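Local coordinates for protein 3-hydroxyisobutyrate dehydrogenase (Salmonella typhimurium, PDB 3G0O) that probably catalyses the NAD(+)-dependent oxidation of L-threonate to 2-dehydro-L-erythronate, with NADP(+) as a less preferred cosubstrate, at residues Val10-Leu15 against Val69-Asn74; Trp34-Asn39 against Arg59-Val64; Ala97-Ser102 against Thr152-Val157; Gly87-Met92 against Leu119-Leu124; Val73-Val78 against Ser102-Ala107. One frame throughout, in Å; residues are numbered along the deposited sequence.

Contact 1: residues Val10-Leu15 against Val69-Asn74; sequences VGIVGL and VILVVN
I12 and V13 pair with V69 and I70 as neighbouring parallel strands, 9-13 and 67-70, in the middle of the Rossmann-type sheet of the NAD-binding domain. Three backbone bonds tie the strands: V69 N to G11 O (2.8 Å), V13 N to V69 O (2.8 Å) and L71 N to V13 O (2.9 Å). The segments run within 2° of parallel. I12 and V69 share one face of the sheet, lying side by side, and CD1 of I12 comes within 3.7 Å of V69 CB. CG1 of V69 is anti to the backbone N (chi1 -176°), which leaves CG2 beside that N, facing I12 CD1 and V10 CG2. Further along, I12 CG2 meets L71 CD1 at 4.0 Å. V13 and I70 project from the other face, where helix 75-82 packs on both. The strand 9-13 then gives way to G14, the first glycine of a GxGxxG pattern consistent with dinucleotide binding. G14 has a positive phi (106°), and the chain there brings its CA up to the carbonyl of L71. What G14 offers is a CA-H...O contact, CA to L71 O at 3.5 Å.

Contact 2: residues Trp34-Asn39 against Arg59-Val64; sequences WGADLN and REFAGV
W34 and F61 bring their backbones to 7.3 Å between CA atoms, the end of strand 32-36 facing the loop that precedes strand 67-70, with no hydrogen bond between the two segments. The two aromatic side chains slide past each other in opposite directions, each laying its CB on the other's ring. W34 CB sits over the centre of the F61 ring, 3.5 Å from the centroid and 5° off the normal. In return F61 CB lies over one face of the indole, displaced toward the rim, and approaches W34 CE3 to 3.4 Å. These are two reciprocal CH-pi contacts; the rings themselves are oblique, their planes 32° apart. F61 reaches this place because chi1 of 58° wedges CG between its own backbone N and carbonyl carbon, which carries the ring back over W34. The edge of the F61 ring is met by G35 O, 3.4 Å from CE2, and by the methyl of A36, whose CB is 3.9 Å from CZ. V64 CG2 adds a looser touch on W34 CZ2. NE1 of W34 is hydrogen-bonded to ND1 of H9, which also brings its ring against the indole. The contact is therefore held mainly by CH-pi and apolar packing, which joins strand 32-36 to the loop 59-64, while the one polar atom of the indole is satisfied by H9, on the adjoining strand 9-13.

Contact 3: residues Ala97-Ser102 against Thr152-Val157; sequences AVMVSS and TRLKPV
L154 pushes its isobutyl end toward A97 and M99, two residues on the same face of strand 97-100. Its CG stands anti to the carbonyl carbon (chi1 -71°), which turns the fork to the strand: CG lies 3.7 Å from A97 CB, and CD1 comes 3.8 Å from M99 CB, with CD2 close behind at 4.0 Å from the same atom. Both methyls thus face M99 CB and A97 CB, with the branch point CG nearest A97. The side chain of selenomethionine M99 runs out extended as far as its selenium, which carries SE to within 4.1 Å of V157 CG1; the two side chains cross obliquely, and the bend at chi3 turns only the terminal CE. R153 works differently: its CG, anti to the backbone N (chi1 -164°), lies against A97 CB at 3.8 Å, and a bend farther out redirects the rest of the chain. There NH2 forms a salt bridge with D66 and NE bonds to G95 O, so the charged end is engaged beyond the apolar contact. This is helix-on-sheet packing in the Rossmann-type domain, with helix 148-161 lying across one face of the sheet. The segment axes approach to 8.6 Å and cross at -62°. L154 also touches A67 and L124, and V157 reaches V69. The helix is kinked at P156, which has no N-H to give, and V157 N makes only a weak bond, to L154 O.

Contact 4: residues Gly87-Met92 against Leu119-Leu124; sequences GVAHLM and LNLNML
A89 meets L119 and L121, and M92 meets L121, through small apolar touches where a short 3-10 turn packs against the approach to strand 122-129. Among these, A89 CB lies 3.7 Å from L119 CD1, and M92 CB comes 3.8 Å from L121 CD2. L121 holds its CG anti to the carbonyl carbon (chi1 -57°). Both of its methyls face M92 CB, CD2 the nearer, and CD1 also lies against the backbone of the turn, 3.4 Å from A89 O. L119 has the same first torsion, but its CD1 alone does the touching, over the methyl of A89 and against that residue's carbonyl carbon.

Polar links across the contact run through water. One water is within hydrogen-bonding range of both main-chain carbonyls, 2.7 Å from M92 O and 3.0 Å from L119 O, so it spans two acceptors that could not bond to each other directly. Inside the turn, L91 N bonds to V88 O at 2.9 Å and M92 N to A89 O at 3.1 Å, the bonds that keep this 3-10 segment wound. In the 119-124 segment, N120, with positive phi, is the C-prime residue of a Schellman motif that closes helix 106-117 before the chain turns into L121.

The turn lies beside the C-terminal end of that helix, A89 touching L116, while M92 reaches V98 of strand 97-100. Strand 122-129 continues alongside strand 97-100, and helix 148-161 packs on N122 and L124.

Contact 5: residues Val73-Val78 against Ser102-Ala107; sequences VNAAQV and STISSA
S102 swings OG anti to its backbone N (chi1 178°), and I104 has CG1 between its backbone N and carbonyl carbon (chi1 67°), which puts CG2 beside the N; together these turn a hydroxyl and a methyl to the start of helix 75-82. I104 CG2 lies 3.5 Å from A75 N and 3.7 Å from A75 CB, against the first helical turn. S102 CB rests on V78 CG2 at 4.0 Å, and its OG, 3.3 Å from V73 O, is hydrogen-bonded to V72 O. Two waters join the segments: one accepts from A75 N (2.9 Å) and donates to T103 O, while the other lies between T103 OG1 and V73 O, the latter bond weak. N74 is the N-cap of the helix, its OD1 taking the N-H of Q77 at 2.8 Å nearly along the C=O axis. S105 likewise caps helix 106-117 through D108 N. T103 OG1 bonds to K179 NZ, the predicted active-site lysine, and T103 also packs on D248 of helix 242-258. Two loops that each leave a sheet strand and lead into a capped helix thus run side by side at the C-terminal ends of the parallel strands, where Rossmann-type dehydrogenases usually place cofactor and active site.

Overall arrangement
All five contacts lie in the NAD-binding domain, four of them reaching its mixed sheet. Across the sheet the order is 32-36, 9-13, 67-70, 97-100, 122-129, so contacts 2, 1, 3 and 4 follow one another over neighbouring strands. Contacts 1 and 2 have centres 10 Å apart, and contact 2 falls within the chain span of contact 1; contact 1 closes before contact 3 opens, while contacts 3, 4 and 5 interleave. Contact 5 shares V73 and N74 with contact 1 and S102 with contact 3, its centre 12 and 16 Å from theirs. It sits on the loops leading from strands 67-70 and 97-100 to helices 75-82 and 106-117, next to the predicted active-site K179, whereas contacts 2 and 4 pack away from it.

Contact 1: residues Val10-Leu15 against Val69-Asn74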
# COMPACT_ATOMS: atom_id res chain seq x y z
N VAL A 10 3.32 -13.99 32.41
CA VAL A 10 3.95 -13.79 31.11
C VAL A 10 4.98 -12.68 31.22
O VAL A 10 4.73 -11.65 31.83
CB VAL A 10 2.90 -13.40 30.04
CG1 VAL A 10 2.15 -12.15 30.47
CG2 VAL A 10 3.59 -13.17 28.69
N GLY A 11 6.16 -12.92 30.64
CA GLY A 11 7.21 -11.92 30.66
C GLY A 11 7.44 -11.38 29.26
O GLY A 11 7.59 -12.16 28.31
N ILE A 12 7.47 -10.06 29.12
CA ILE A 12 7.70 -9.42 27.83
C ILE A 12 9.11 -8.84 27.82
O ILE A 12 9.41 -7.94 28.61
CB ILE A 12 6.71 -8.26 27.57
CG1 ILE A 12 5.27 -8.74 27.75
CG2 ILE A 12 6.92 -7.71 26.15
CD1 ILE A 12 4.87 -9.86 26.82
N VAL A 13 9.96 -9.35 26.94
CA VAL A 13 11.34 -8.87 26.83
C VAL A 13 11.45 -8.01 25.58
O VAL A 13 11.26 -8.48 24.46
CB VAL A 13 12.32 -10.05 26.73
CG1 VAL A 13 13.75 -9.53 26.76
CG2 VAL A 13 12.09 -11.01 27.88
N GLY A 14 11.77 -6.73 25.78
CA GLY A 14 11.87 -5.81 24.66
C GLY A 14 10.63 -4.94 24.74
O GLY A 14 9.56 -5.33 24.27
N LEU A 15 10.77 -3.78 25.37
CA LEU A 15 9.64 -2.87 25.54
C LEU A 15 9.64 -1.68 24.59
O LEU A 15 9.47 -0.53 25.01
CB LEU A 15 9.58 -2.40 26.99
CG LEU A 15 9.40 -3.54 28.00
CD1 LEU A 15 9.50 -3.00 29.42
CD2 LEU A 15 8.06 -4.23 27.76
N VAL A 69 7.79 -13.68 26.02
CA VAL A 69 7.66 -13.14 24.66
C VAL A 69 8.89 -12.27 24.40
O VAL A 69 9.21 -11.39 25.21
CB VAL A 69 6.39 -12.27 24.51
CG1 VAL A 69 6.25 -11.80 23.06
CG2 VAL A 69 5.17 -13.05 24.95
N ILE A 70 9.56 -12.51 23.29
CA ILE A 70 10.75 -11.74 22.94
C ILE A 70 10.52 -10.89 21.70
O ILE A 70 10.45 -11.40 20.58
CB ILE A 70 11.95 -12.68 22.71
CG1 ILE A 70 12.15 -13.58 23.93
CG2 ILE A 70 13.21 -11.87 22.43
CD1 ILE A 70 13.25 -14.61 23.78
N LEU A 71 10.41 -9.58 21.91
CA LEU A 71 10.18 -8.63 20.83
C LEU A 71 11.42 -7.76 20.68
O LEU A 71 11.51 -6.67 21.25
CB LEU A 71 8.96 -7.76 21.15
CG LEU A 71 7.61 -8.49 21.16
CD1 LEU A 71 6.69 -7.85 22.18
CD2 LEU A 71 6.99 -8.45 19.77
N VAL A 72 12.39 -8.26 19.91
CA VAL A 72 13.63 -7.55 19.69
C VAL A 72 13.94 -7.42 18.20
O VAL A 72 13.30 -8.05 17.36
CB VAL A 72 14.81 -8.23 20.42
CG1 VAL A 72 14.57 -8.18 21.92
CG2 VAL A 72 14.96 -9.67 19.95
N VAL A 73 14.95 -6.61 17.88
CA VAL A 73 15.33 -6.34 16.50
C VAL A 73 15.88 -7.51 15.69
O VAL A 73 15.47 -7.71 14.55
CB VAL A 73 16.36 -5.18 16.45
CG1 VAL A 73 16.81 -4.94 15.02
CG2 VAL A 73 15.73 -3.91 17.01
N ASN A 74 16.80 -8.28 16.25
CA ASN A 74 17.40 -9.37 15.49
C ASN A 74 17.70 -10.65 16.25
O ASN A 74 17.52 -10.74 17.47
CB ASN A 74 18.69 -8.87 14.84
CG ASN A 74 19.65 -8.29 15.85
OD1 ASN A 74 19.98 -8.94 16.84
ND2 ASN A 74 20.09 -7.07 15.62

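Contact 2: residues Trp34-Asn39 against Arg59-Val64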
# COMPACT_ATOMS: atom_id res chain seq x y z
N TRP A 34 5.18 -9.28 33.51
CA TRP A 34 6.53 -8.86 33.87
C TRP A 34 7.16 -8.27 32.61
O TRP A 34 6.83 -8.69 31.50
CB TRP A 34 7.38 -10.05 34.32
CG TRP A 34 6.83 -10.82 35.48
CD1 TRP A 34 5.80 -11.72 35.46
CD2 TRP A 34 7.28 -10.76 36.84
NE1 TRP A 34 5.58 -12.23 36.72
CE2 TRP A 34 6.48 -11.65 37.59
CE3 TRP A 34 8.28 -10.04 37.50
CZ2 TRP A 34 6.65 -11.85 38.96
CZ3 TRP A 34 8.46 -10.23 38.87
CH2 TRP A 34 7.64 -11.12 39.59
N GLY A 35 8.05 -7.30 32.78
CA GLY A 35 8.70 -6.68 31.64
C GLY A 35 10.21 -6.56 31.81
O GLY A 35 10.71 -6.46 32.92
N ALA A 36 10.93 -6.57 30.69
CA ALA A 36 12.38 -6.45 30.73
C ALA A 36 12.86 -5.59 29.57
O ALA A 36 12.58 -5.89 28.41
CB ALA A 36 13.03 -7.82 30.66
N ASP A 37 13.58 -4.52 29.89
CA ASP A 37 14.11 -3.62 28.88
C ASP A 37 15.17 -2.72 29.52
O ASP A 37 15.07 -2.37 30.70
CB ASP A 37 13.00 -2.74 28.29
CG ASP A 37 13.41 -2.09 26.98
OD1 ASP A 37 13.36 -2.77 25.93
OD2 ASP A 37 13.79 -0.90 26.99
N LEU A 38 16.17 -2.34 28.73
CA LEU A 38 17.23 -1.47 29.24
C LEU A 38 16.75 -0.05 29.46
O LEU A 38 17.45 0.76 30.06
CB LEU A 38 18.43 -1.48 28.28
CG LEU A 38 19.19 -2.80 28.21
CD1 LEU A 38 20.32 -2.70 27.20
CD2 LEU A 38 19.74 -3.14 29.59
N ASN A 39 15.55 0.26 28.98
CA ASN A 39 14.99 1.59 29.17
C ASN A 39 14.24 1.67 30.49
O ASN A 39 13.11 1.19 30.61
CB ASN A 39 14.05 1.94 28.01
CG ASN A 39 13.30 3.23 28.25
OD1 ASN A 39 13.86 4.20 28.78
ND2 ASN A 39 12.04 3.27 27.86
N ARG A 59 16.14 -12.12 33.96
CA ARG A 59 16.70 -13.12 34.87
C ARG A 59 15.94 -13.16 36.21
O ARG A 59 15.84 -14.22 36.82
CB ARG A 59 18.19 -12.86 35.14
CG ARG A 59 19.04 -12.78 33.88
CD ARG A 59 20.54 -12.65 34.17
NE ARG A 59 21.21 -11.98 33.06
CZ ARG A 59 21.18 -10.66 32.87
NH1 ARG A 59 20.54 -9.89 33.73
NH2 ARG A 59 21.75 -10.12 31.80
N GLU A 60 15.41 -12.02 36.63
CA GLU A 60 14.69 -11.95 37.90
C GLU A 60 13.36 -12.72 37.91
O GLU A 60 12.93 -13.20 38.96
CB GLU A 60 14.39 -10.48 38.26
CG GLU A 60 15.37 -9.44 37.67
CD GLU A 60 16.68 -9.32 38.42
OE1 GLU A 60 17.30 -10.36 38.72
OE2 GLU A 60 17.10 -8.17 38.70
N PHE A 61 12.71 -12.85 36.75
CA PHE A 61 11.43 -13.55 36.70
C PHE A 61 11.31 -14.73 35.74
O PHE A 61 10.30 -15.42 35.74
CB PHE A 61 10.32 -12.53 36.42
CG PHE A 61 10.51 -11.76 35.14
CD1 PHE A 61 10.28 -12.36 33.90
CD2 PHE A 61 10.94 -10.43 35.17
CE1 PHE A 61 10.48 -11.65 32.71
CE2 PHE A 61 11.13 -9.71 33.99
CZ PHE A 61 10.91 -10.32 32.76
N ALA A 62 12.34 -14.96 34.93
CA ALA A 62 12.31 -16.06 33.96
C ALA A 62 11.96 -17.40 34.60
O ALA A 62 11.34 -18.26 33.97
CB ALA A 62 13.66 -16.16 33.25
N GLY A 63 12.35 -17.57 35.86
CA GLY A 63 12.07 -18.82 36.55
C GLY A 63 10.63 -19.06 36.97
O GLY A 63 10.31 -20.15 37.42
N VAL A 64 9.76 -18.06 36.82
CA VAL A 64 8.37 -18.24 37.22
C VAL A 64 7.34 -18.03 36.12
O VAL A 64 6.17 -18.39 36.29
CB VAL A 64 7.99 -17.30 38.39
CG1 VAL A 64 8.95 -17.50 39.55
CG2 VAL A 64 7.99 -15.85 37.93

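Contact 3: residues Ala97-Ser102 against Thr152-Val157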
# COMPACT_ATOMS: atom_id res chain seq x y z
N ALA A 97 6.64 -21.71 27.66
CA ALA A 97 6.82 -21.40 26.24
C ALA A 97 7.54 -20.10 25.96
O ALA A 97 7.46 -19.14 26.73
CB ALA A 97 5.46 -21.39 25.55
N VAL A 98 8.26 -20.07 24.85
CA VAL A 98 8.97 -18.86 24.44
C VAL A 98 8.42 -18.46 23.08
O VAL A 98 8.47 -19.23 22.13
CB VAL A 98 10.48 -19.09 24.29
CG1 VAL A 98 11.14 -17.81 23.79
CG2 VAL A 98 11.08 -19.50 25.62
N MSE A 99 7.86 -17.26 23.01
CA MSE A 99 7.30 -16.74 21.77
C MSE A 99 8.31 -15.75 21.21
O MSE A 99 8.46 -14.65 21.74
CB MSE A 99 5.97 -16.05 22.06
CG MSE A 99 5.23 -15.57 20.82
SE MSE A 99 3.56 -14.70 21.27
CE MSE A 99 3.53 -13.31 19.92
N VAL A 100 9.01 -16.15 20.15
CA VAL A 100 10.01 -15.28 19.54
C VAL A 100 9.33 -14.43 18.47
O VAL A 100 8.85 -14.95 17.47
CB VAL A 100 11.16 -16.10 18.91
CG1 VAL A 100 12.22 -15.17 18.33
CG2 VAL A 100 11.79 -17.01 19.95
N SER A 101 9.27 -13.13 18.71
CA SER A 101 8.63 -12.21 17.79
C SER A 101 9.61 -11.13 17.33
O SER A 101 9.56 -9.98 17.76
CB SER A 101 7.42 -11.57 18.47
OG SER A 101 6.52 -12.58 18.91
N SER A 102 10.51 -11.53 16.44
CA SER A 102 11.53 -10.63 15.90
C SER A 102 11.47 -10.76 14.38
O SER A 102 10.40 -10.99 13.82
CB SER A 102 12.90 -11.07 16.42
OG SER A 102 13.95 -10.26 15.91
N THR A 152 -0.79 -24.06 22.27
CA THR A 152 -1.68 -24.23 23.41
C THR A 152 -1.21 -23.45 24.63
O THR A 152 -2.00 -22.76 25.26
CB THR A 152 -1.82 -25.72 23.78
OG1 THR A 152 -2.39 -26.44 22.68
CG2 THR A 152 -2.71 -25.89 25.01
N ARG A 153 0.07 -23.57 24.95
CA ARG A 153 0.62 -22.88 26.11
C ARG A 153 0.52 -21.36 25.98
O ARG A 153 0.24 -20.67 26.95
CB ARG A 153 2.09 -23.25 26.29
CG ARG A 153 2.64 -22.91 27.66
CD ARG A 153 2.13 -23.91 28.69
NE ARG A 153 2.88 -23.80 29.94
CZ ARG A 153 2.50 -23.06 30.97
NH1 ARG A 153 1.37 -22.36 30.93
NH2 ARG A 153 3.27 -22.99 32.03
N LEU A 154 0.73 -20.86 24.76
CA LEU A 154 0.70 -19.42 24.51
C LEU A 154 -0.67 -18.81 24.22
O LEU A 154 -0.78 -17.59 24.08
CB LEU A 154 1.66 -19.09 23.37
CG LEU A 154 3.14 -19.21 23.69
CD1 LEU A 154 3.95 -19.29 22.41
CD2 LEU A 154 3.58 -18.03 24.55
N LYS A 155 -1.71 -19.63 24.14
CA LYS A 155 -3.04 -19.12 23.84
C LYS A 155 -3.45 -17.89 24.64
O LYS A 155 -4.00 -16.94 24.08
CB LYS A 155 -4.09 -20.22 24.03
CG LYS A 155 -5.47 -19.85 23.50
CD LYS A 155 -6.44 -21.00 23.69
CE LYS A 155 -7.77 -20.70 23.02
NZ LYS A 155 -8.33 -19.39 23.45
N PRO A 156 -3.21 -17.89 25.96
CA PRO A 156 -3.58 -16.72 26.77
C PRO A 156 -2.87 -15.46 26.28
O PRO A 156 -3.45 -14.38 26.25
CB PRO A 156 -3.13 -17.12 28.18
CG PRO A 156 -3.32 -18.60 28.17
CD PRO A 156 -2.75 -18.99 26.82
N VAL A 157 -1.61 -15.62 25.88
CA VAL A 157 -0.82 -14.49 25.39
C VAL A 157 -1.32 -14.04 24.02
O VAL A 157 -1.55 -12.85 23.80
CB VAL A 157 0.67 -14.86 25.29
CG1 VAL A 157 1.46 -13.70 24.69
CG2 VAL A 157 1.21 -15.21 26.67

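Contact 4: residues Gly87-Met92 against Leu119-Leu124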
# COMPACT_ATOMS: atom_id res chain seq x y z
N GLY A 87 21.91 -15.41 29.79
CA GLY A 87 20.72 -15.96 29.16
C GLY A 87 19.70 -16.41 30.19
O GLY A 87 20.06 -16.58 31.36
N VAL A 88 18.45 -16.60 29.80
CA VAL A 88 17.41 -17.02 30.74
C VAL A 88 16.74 -18.35 30.43
O VAL A 88 15.99 -18.87 31.26
CB VAL A 88 16.29 -15.95 30.85
CG1 VAL A 88 16.89 -14.62 31.27
CG2 VAL A 88 15.56 -15.83 29.52
N ALA A 89 17.01 -18.91 29.25
CA ALA A 89 16.40 -20.18 28.86
C ALA A 89 16.57 -21.27 29.92
O ALA A 89 15.60 -21.94 30.27
CB ALA A 89 16.98 -20.65 27.53
N HIS A 90 17.78 -21.42 30.44
CA HIS A 90 18.08 -22.44 31.44
C HIS A 90 17.40 -22.23 32.80
O HIS A 90 17.44 -23.11 33.65
CB HIS A 90 19.59 -22.55 31.64
CG HIS A 90 20.20 -21.34 32.28
ND1 HIS A 90 20.66 -21.33 33.59
CD2 HIS A 90 20.40 -20.09 31.81
CE1 HIS A 90 21.11 -20.13 33.89
NE2 HIS A 90 20.97 -19.35 32.83
N LEU A 91 16.79 -21.07 33.00
CA LEU A 91 16.12 -20.79 34.27
C LEU A 91 14.63 -21.07 34.18
O LEU A 91 13.95 -21.18 35.20
CB LEU A 91 16.32 -19.32 34.64
CG LEU A 91 17.76 -18.85 34.80
CD1 LEU A 91 17.75 -17.36 35.08
CD2 LEU A 91 18.44 -19.62 35.92
N MSE A 92 14.14 -21.19 32.95
CA MSE A 92 12.72 -21.43 32.70
C MSE A 92 12.27 -22.83 33.10
O MSE A 92 12.98 -23.81 32.89
CB MSE A 92 12.42 -21.15 31.23
CG MSE A 92 12.58 -19.67 30.90
SE MSE A 92 12.08 -19.15 29.13
CE MSE A 92 10.17 -19.28 29.27
N LEU A 119 15.64 -28.20 26.34
CA LEU A 119 15.44 -27.78 27.72
C LEU A 119 13.99 -28.01 28.13
O LEU A 119 13.53 -27.46 29.13
CB LEU A 119 15.78 -26.30 27.89
CG LEU A 119 17.19 -25.87 27.49
CD1 LEU A 119 17.30 -24.36 27.62
CD2 LEU A 119 18.23 -26.56 28.37
N ASN A 120 13.28 -28.81 27.35
CA ASN A 120 11.88 -29.10 27.62
C ASN A 120 11.03 -27.84 27.61
O ASN A 120 10.09 -27.71 28.39
CB ASN A 120 11.72 -29.82 28.96
CG ASN A 120 11.48 -31.30 28.79
OD1 ASN A 120 11.26 -32.01 29.77
ND2 ASN A 120 11.54 -31.78 27.55
N LEU A 121 11.37 -26.92 26.72
CA LEU A 121 10.64 -25.66 26.57
C LEU A 121 9.99 -25.64 25.18
O LEU A 121 10.50 -26.24 24.24
CB LEU A 121 11.60 -24.47 26.71
CG LEU A 121 12.40 -24.42 28.02
CD1 LEU A 121 13.40 -23.27 27.97
CD2 LEU A 121 11.44 -24.26 29.19
N ASN A 122 8.86 -24.96 25.07
CA ASN A 122 8.15 -24.86 23.80
C ASN A 122 8.45 -23.51 23.16
O ASN A 122 8.45 -22.48 23.84
CB ASN A 122 6.64 -24.98 24.01
CG ASN A 122 6.25 -26.25 24.72
OD1 ASN A 122 5.83 -26.22 25.88
ND2 ASN A 122 6.39 -27.38 24.03
N MSE A 123 8.73 -23.51 21.86
CA MSE A 123 9.00 -22.24 21.20
C MSE A 123 8.04 -22.03 20.05
O MSE A 123 7.71 -22.96 19.32
CB MSE A 123 10.43 -22.17 20.66
CG MSE A 123 10.81 -20.75 20.29
SE MSE A 123 12.06 -20.60 18.84
CE MSE A 123 10.81 -20.83 17.40
N LEU A 124 7.59 -20.79 19.89
CA LEU A 124 6.69 -20.45 18.80
C LEU A 124 7.40 -19.44 17.90
O LEU A 124 7.81 -18.37 18.36
CB LEU A 124 5.39 -19.82 19.32
CG LEU A 124 4.27 -19.71 18.29
CD1 LEU A 124 3.82 -21.10 17.88
CD2 LEU A 124 3.08 -18.93 18.87
O HOH W 1 13.09 -26.33 31.92

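Contact 5: residues Val73-Val78 against Ser102-Ala107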
# COMPACT_ATOMS: atom_id res chain seq x y z
N VAL A 73 14.95 -6.61 17.88
CA VAL A 73 15.33 -6.34 16.50
C VAL A 73 15.88 -7.51 15.69
O VAL A 73 15.47 -7.71 14.55
CB VAL A 73 16.36 -5.18 16.45
CG1 VAL A 73 16.81 -4.94 15.02
CG2 VAL A 73 15.73 -3.91 17.01
N ASN A 74 16.80 -8.28 16.25
CA ASN A 74 17.40 -9.37 15.49
C ASN A 74 17.70 -10.65 16.25
O ASN A 74 17.52 -10.74 17.47
CB ASN A 74 18.69 -8.87 14.84
CG ASN A 74 19.65 -8.29 15.85
OD1 ASN A 74 19.98 -8.94 16.84
ND2 ASN A 74 20.09 -7.07 15.62
N ALA A 75 18.17 -11.65 15.50
CA ALA A 75 18.50 -12.96 16.05
C ALA A 75 19.59 -12.87 17.11
O ALA A 75 19.56 -13.58 18.12
CB ALA A 75 18.95 -13.89 14.93
N ALA A 76 20.57 -11.99 16.87
CA ALA A 76 21.66 -11.83 17.81
C ALA A 76 21.10 -11.45 19.18
O ALA A 76 21.52 -11.99 20.20
CB ALA A 76 22.62 -10.75 17.32
N GLN A 77 20.14 -10.53 19.19
CA GLN A 77 19.52 -10.10 20.43
C GLN A 77 18.63 -11.18 21.04
O GLN A 77 18.51 -11.27 22.26
CB GLN A 77 18.74 -8.80 20.19
CG GLN A 77 19.63 -7.57 20.11
CD GLN A 77 18.89 -6.32 19.66
OE1 GLN A 77 17.76 -6.06 20.08
NE2 GLN A 77 19.54 -5.52 18.82
N VAL A 78 18.02 -12.00 20.19
CA VAL A 78 17.18 -13.08 20.70
C VAL A 78 18.09 -14.07 21.43
O VAL A 78 17.80 -14.49 22.54
CB VAL A 78 16.44 -13.83 19.56
CG1 VAL A 78 15.65 -15.00 20.14
CG2 VAL A 78 15.50 -12.88 18.83
N SER A 102 10.51 -11.53 16.44
CA SER A 102 11.53 -10.63 15.90
C SER A 102 11.47 -10.76 14.38
O SER A 102 10.40 -10.99 13.82
CB SER A 102 12.90 -11.07 16.42
OG SER A 102 13.95 -10.26 15.91
N THR A 103 12.60 -10.58 13.72
CA THR A 103 12.65 -10.74 12.27
C THR A 103 13.94 -11.48 12.01
O THR A 103 15.00 -10.88 11.83
CB THR A 103 12.64 -9.38 11.53
OG1 THR A 103 11.46 -8.66 11.88
CG2 THR A 103 12.66 -9.59 10.03
N ILE A 104 13.85 -12.81 12.01
CA ILE A 104 15.01 -13.67 11.84
C ILE A 104 14.85 -14.66 10.69
O ILE A 104 13.76 -14.83 10.14
CB ILE A 104 15.27 -14.44 13.16
CG1 ILE A 104 14.14 -15.44 13.43
CG2 ILE A 104 15.37 -13.46 14.31
CD1 ILE A 104 14.27 -16.19 14.76
N SER A 105 15.94 -15.33 10.33
CA SER A 105 15.91 -16.29 9.24
C SER A 105 15.20 -17.55 9.71
O SER A 105 15.07 -17.80 10.91
CB SER A 105 17.33 -16.65 8.81
OG SER A 105 17.96 -17.44 9.79
N SER A 106 14.74 -18.35 8.76
CA SER A 106 14.07 -19.60 9.07
C SER A 106 15.07 -20.53 9.77
O SER A 106 14.72 -21.24 10.72
CB SER A 106 13.57 -20.28 7.80
OG SER A 106 12.87 -21.47 8.11
N ALA A 107 16.31 -20.51 9.30
CA ALA A 107 17.35 -21.35 9.89
C ALA A 107 17.54 -20.99 11.37
O ALA A 107 17.62 -21.88 12.21
CB ALA A 107 18.67 -21.16 9.13
O HOH W 2 12.04 -7.39 14.75
O HOH W 3 17.96 -11.45 12.64